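Long-range contact in mandelate racemase/muconate lactonizing enzyme-like protein (Rubrobacter xylanophilus DSM 9941, PDB 3CYJ), which belongs to the mandelate racemase/muconate lactonizing enzyme family of the enolase superfamily and binds a sodium ion in its barrel domain: residues A130-Y135 with E311-L316. Sequence-based numbering, arbitrary orientation.
Sequences AEVPVY and ESLLHL
Val134 and Leu316 form a parallel beta bridge, their CA atoms 4.7 Å apart, which joins strand 132-137 to strand 313-319. Two backbone hydrogen bonds define it: Leu316 N donates to Pro133 O over 2.9 Å, and Tyr135 N donates to Leu316 O, also over 2.9 Å. Leu316 therefore uses both its N-H and its carbonyl, reaching the residues on either side of Val134, as parallel pairing requires. A CA-H...O contact, Val134 CA to Leu316 O at 3.1 Å, adds a second approach to that carbonyl.

On the face carrying Val134 and Leu316, the side chains run side by side in the same direction, with Val134 CG1 3.6 Å from Leu316 CD1. The other methyl of Leu316, CD2, meets Val132 CG2. Val132 turns CG1 to Leu313 CD2 at 3.5 Å, the two side chains crossing at about a right angle; Leu313 reaches it with CG anti to its own backbone N (chi1 -175°). The packing thus continues toward the N-terminal ends, where the strands part; the axes of 132-135 and 313-316 are inclined by 51°.

Across the sheet, Tyr135 and His315 make an edge-to-face pair, with planes at 73°. Tyr135 presents its CD2 edge to one imidazole face, 3.5 Å from His315 ND1, while Leu314 CG lies over the opposite face, toward its rim. Each ring is held by a hydrogen bond to an adjoining strand: His315 ND1 with Ser295 OG, and Tyr135 OH with Lys164 NZ. The Tyr135 side chain lies about 7 Å from the sodium ion bound by Asp194, Glu221 and Glu222. Pairing of strand 132-137 with 313-319, alongside their neighbours 162-166 and 294-296, closes the barrel of the enolase-superfamily C-terminal domain, a modified TIM barrel.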
ATOM      1  N   ALA A 130       1.583 -10.732 -40.007  1.00 44.95           N
ATOM      2  CA  ALA A 130       1.341 -10.656 -41.464  1.00 45.71           C
ATOM      3  C   ALA A 130       0.010  -9.969 -41.777  1.00 46.61           C
ATOM      4  O   ALA A 130      -0.061  -9.089 -42.604  1.00 47.44           O
ATOM      5  CB  ALA A 130       1.352 -12.063 -42.064  1.00 45.86           C
ATOM      6  N   GLU A 131      -1.062 -10.404 -41.125  1.00 47.25           N
ATOM      7  CA  GLU A 131      -2.272  -9.615 -41.074  1.00 47.15           C
ATOM      8  C   GLU A 131      -2.734  -9.419 -39.617  1.00 46.44           C
ATOM      9  O   GLU A 131      -2.142  -9.980 -38.695  1.00 45.68           O
ATOM     10  CB  GLU A 131      -3.376 -10.250 -41.911  1.00 47.20           C
ATOM     11  CG  GLU A 131      -3.629 -11.704 -41.592  1.00 48.90           C
ATOM     12  CD  GLU A 131      -4.852 -12.217 -42.339  1.00 52.26           C
ATOM     13  OE1 GLU A 131      -5.233 -11.607 -43.362  1.00 52.52           O
ATOM     14  OE2 GLU A 131      -5.454 -13.216 -41.892  1.00 53.45           O
ATOM     15  N   VAL A 132      -3.812  -8.645 -39.423  1.00 45.09           N
ATOM     16  CA  VAL A 132      -4.282  -8.310 -38.074  1.00 44.01           C
ATOM     17  C   VAL A 132      -5.779  -8.467 -37.966  1.00 43.08           C
ATOM     18  O   VAL A 132      -6.524  -8.027 -38.865  1.00 44.16           O
ATOM     19  CB  VAL A 132      -3.890  -6.853 -37.676  1.00 44.44           C
ATOM     20  CG1 VAL A 132      -2.422  -6.741 -37.523  1.00 44.90           C
ATOM     21  CG2 VAL A 132      -4.381  -5.825 -38.704  1.00 45.17           C
ATOM     22  N   PRO A 133      -6.245  -9.095 -36.877  1.00 41.70           N
ATOM     23  CA  PRO A 133      -7.667  -9.321 -36.718  1.00 40.44           C
ATOM     24  C   PRO A 133      -8.428  -8.052 -36.326  1.00 40.32           C
ATOM     25  O   PRO A 133      -7.872  -7.132 -35.652  1.00 40.48           O
ATOM     26  CB  PRO A 133      -7.725 -10.387 -35.643  1.00 40.95           C
ATOM     27  CG  PRO A 133      -6.423 -10.302 -34.906  1.00 41.77           C
ATOM     28  CD  PRO A 133      -5.433  -9.729 -35.819  1.00 41.16           C
ATOM     29  N   VAL A 134      -9.665  -7.952 -36.806  1.00 39.35           N
ATOM     30  CA  VAL A 134     -10.484  -6.780 -36.558  1.00 38.48           C
ATOM     31  C   VAL A 134     -11.765  -7.128 -35.824  1.00 40.12           C
ATOM     32  O   VAL A 134     -12.188  -8.313 -35.761  1.00 40.70           O
ATOM     33  CB  VAL A 134     -10.839  -5.986 -37.861  1.00 38.48           C
ATOM     34  CG1 VAL A 134      -9.625  -5.770 -38.703  1.00 33.92           C
ATOM     35  CG2 VAL A 134     -11.961  -6.672 -38.685  1.00 38.80           C
ATOM     36  N   TYR A 135     -12.396  -6.116 -35.230  1.00 39.78           N
ATOM     37  CA  TYR A 135     -13.814  -6.275 -34.930  1.00 39.19           C
ATOM     38  C   TYR A 135     -14.580  -5.155 -35.627  1.00 39.62           C
ATOM     39  O   TYR A 135     -14.074  -4.023 -35.731  1.00 38.96           O
ATOM     40  CB  TYR A 135     -14.077  -6.287 -33.417  1.00 38.77           C
ATOM     41  CG  TYR A 135     -13.739  -5.016 -32.670  1.00 37.80           C
ATOM     42  CD1 TYR A 135     -14.709  -4.046 -32.437  1.00 37.06           C
ATOM     43  CD2 TYR A 135     -12.458  -4.823 -32.129  1.00 38.15           C
ATOM     44  CE1 TYR A 135     -14.441  -2.907 -31.726  1.00 37.07           C
ATOM     45  CE2 TYR A 135     -12.155  -3.670 -31.410  1.00 37.89           C
ATOM     46  CZ  TYR A 135     -13.162  -2.730 -31.205  1.00 40.71           C
ATOM     47  OH  TYR A 135     -12.882  -1.610 -30.496  1.00 42.16           O
ATOM     48  N   GLU A 311       3.263  -6.559 -30.857  1.00 39.41           N
ATOM     49  CA  GLU A 311       3.145  -7.956 -30.483  1.00 40.96           C
ATOM     50  C   GLU A 311       1.888  -8.274 -29.661  1.00 41.78           C
ATOM     51  O   GLU A 311       1.180  -9.281 -29.882  1.00 41.45           O
ATOM     52  CB  GLU A 311       4.381  -8.419 -29.713  1.00 41.12           C
ATOM     53  CG  GLU A 311       4.355  -9.947 -29.667  1.00 44.06           C
ATOM     54  CD  GLU A 311       5.459 -10.551 -28.833  1.00 47.23           C
ATOM     55  OE1 GLU A 311       6.195  -9.772 -28.160  1.00 42.27           O
ATOM     56  OE2 GLU A 311       5.538 -11.812 -28.842  1.00 46.68           O
ATOM     57  N   SER A 312       1.611  -7.405 -28.698  1.00 42.36           N
ATOM     58  CA  SER A 312       0.501  -7.634 -27.766  1.00 43.27           C
ATOM     59  C   SER A 312      -0.900  -7.377 -28.385  1.00 42.73           C
ATOM     60  O   SER A 312      -1.922  -7.460 -27.697  1.00 40.68           O
ATOM     61  CB  SER A 312       0.726  -6.857 -26.452  1.00 42.47           C
ATOM     62  OG  SER A 312       0.983  -5.517 -26.753  1.00 47.31           O
ATOM     63  N   LEU A 313      -0.950  -7.128 -29.699  1.00 43.22           N
ATOM     64  CA  LEU A 313      -2.258  -6.932 -30.382  1.00 43.06           C
ATOM     65  C   LEU A 313      -3.287  -8.076 -30.218  1.00 42.99           C
ATOM     66  O   LEU A 313      -3.016  -9.235 -30.559  1.00 43.02           O
ATOM     67  CB  LEU A 313      -2.052  -6.628 -31.871  1.00 42.73           C
ATOM     68  CG  LEU A 313      -3.345  -6.285 -32.614  1.00 43.48           C
ATOM     69  CD1 LEU A 313      -3.837  -4.840 -32.406  1.00 41.65           C
ATOM     70  CD2 LEU A 313      -3.158  -6.579 -34.063  1.00 42.80           C
ATOM     71  N   LEU A 314      -4.464  -7.739 -29.685  1.00 42.35           N
ATOM     72  CA  LEU A 314      -5.599  -8.643 -29.677  1.00 41.47           C
ATOM     73  C   LEU A 314      -6.405  -8.420 -30.959  1.00 41.88           C
ATOM     74  O   LEU A 314      -6.759  -9.376 -31.658  1.00 42.60           O
ATOM     75  CB  LEU A 314      -6.502  -8.338 -28.492  1.00 40.55           C
ATOM     76  CG  LEU A 314      -7.595  -9.347 -28.162  1.00 42.41           C
ATOM     77  CD1 LEU A 314      -7.014 -10.737 -28.039  1.00 43.84           C
ATOM     78  CD2 LEU A 314      -8.309  -8.930 -26.880  1.00 44.53           C
ATOM     79  N   HIS A 315      -6.743  -7.158 -31.225  1.00 41.21           N
ATOM     80  CA  HIS A 315      -7.524  -6.781 -32.417  1.00 41.21           C
ATOM     81  C   HIS A 315      -7.526  -5.286 -32.606  1.00 41.73           C
ATOM     82  O   HIS A 315      -7.103  -4.502 -31.721  1.00 39.90           O
ATOM     83  CB  HIS A 315      -8.976  -7.272 -32.371  1.00 40.29           C
ATOM     84  CG  HIS A 315      -9.639  -7.166 -31.030  1.00 40.31           C
ATOM     85  ND1 HIS A 315      -9.680  -5.997 -30.298  1.00 40.95           N
ATOM     86  CD2 HIS A 315     -10.354  -8.080 -30.317  1.00 38.74           C
ATOM     87  CE1 HIS A 315     -10.370  -6.196 -29.185  1.00 39.86           C
ATOM     88  NE2 HIS A 315     -10.779  -7.457 -29.169  1.00 41.65           N
ATOM     89  N   LEU A 316      -8.027  -4.892 -33.777  1.00 42.30           N
ATOM     90  CA  LEU A 316      -8.168  -3.478 -34.102  1.00 41.75           C
ATOM     91  C   LEU A 316      -9.630  -3.230 -34.405  1.00 41.04           C
ATOM     92  O   LEU A 316     -10.354  -4.139 -34.872  1.00 41.60           O
ATOM     93  CB  LEU A 316      -7.205  -3.036 -35.232  1.00 41.56           C
ATOM     94  CG  LEU A 316      -7.508  -3.195 -36.742  1.00 44.44           C
ATOM     95  CD1 LEU A 316      -8.831  -2.537 -37.289  1.00 42.71           C
ATOM     96  CD2 LEU A 316      -6.329  -2.715 -37.587  1.00 42.29           C
TER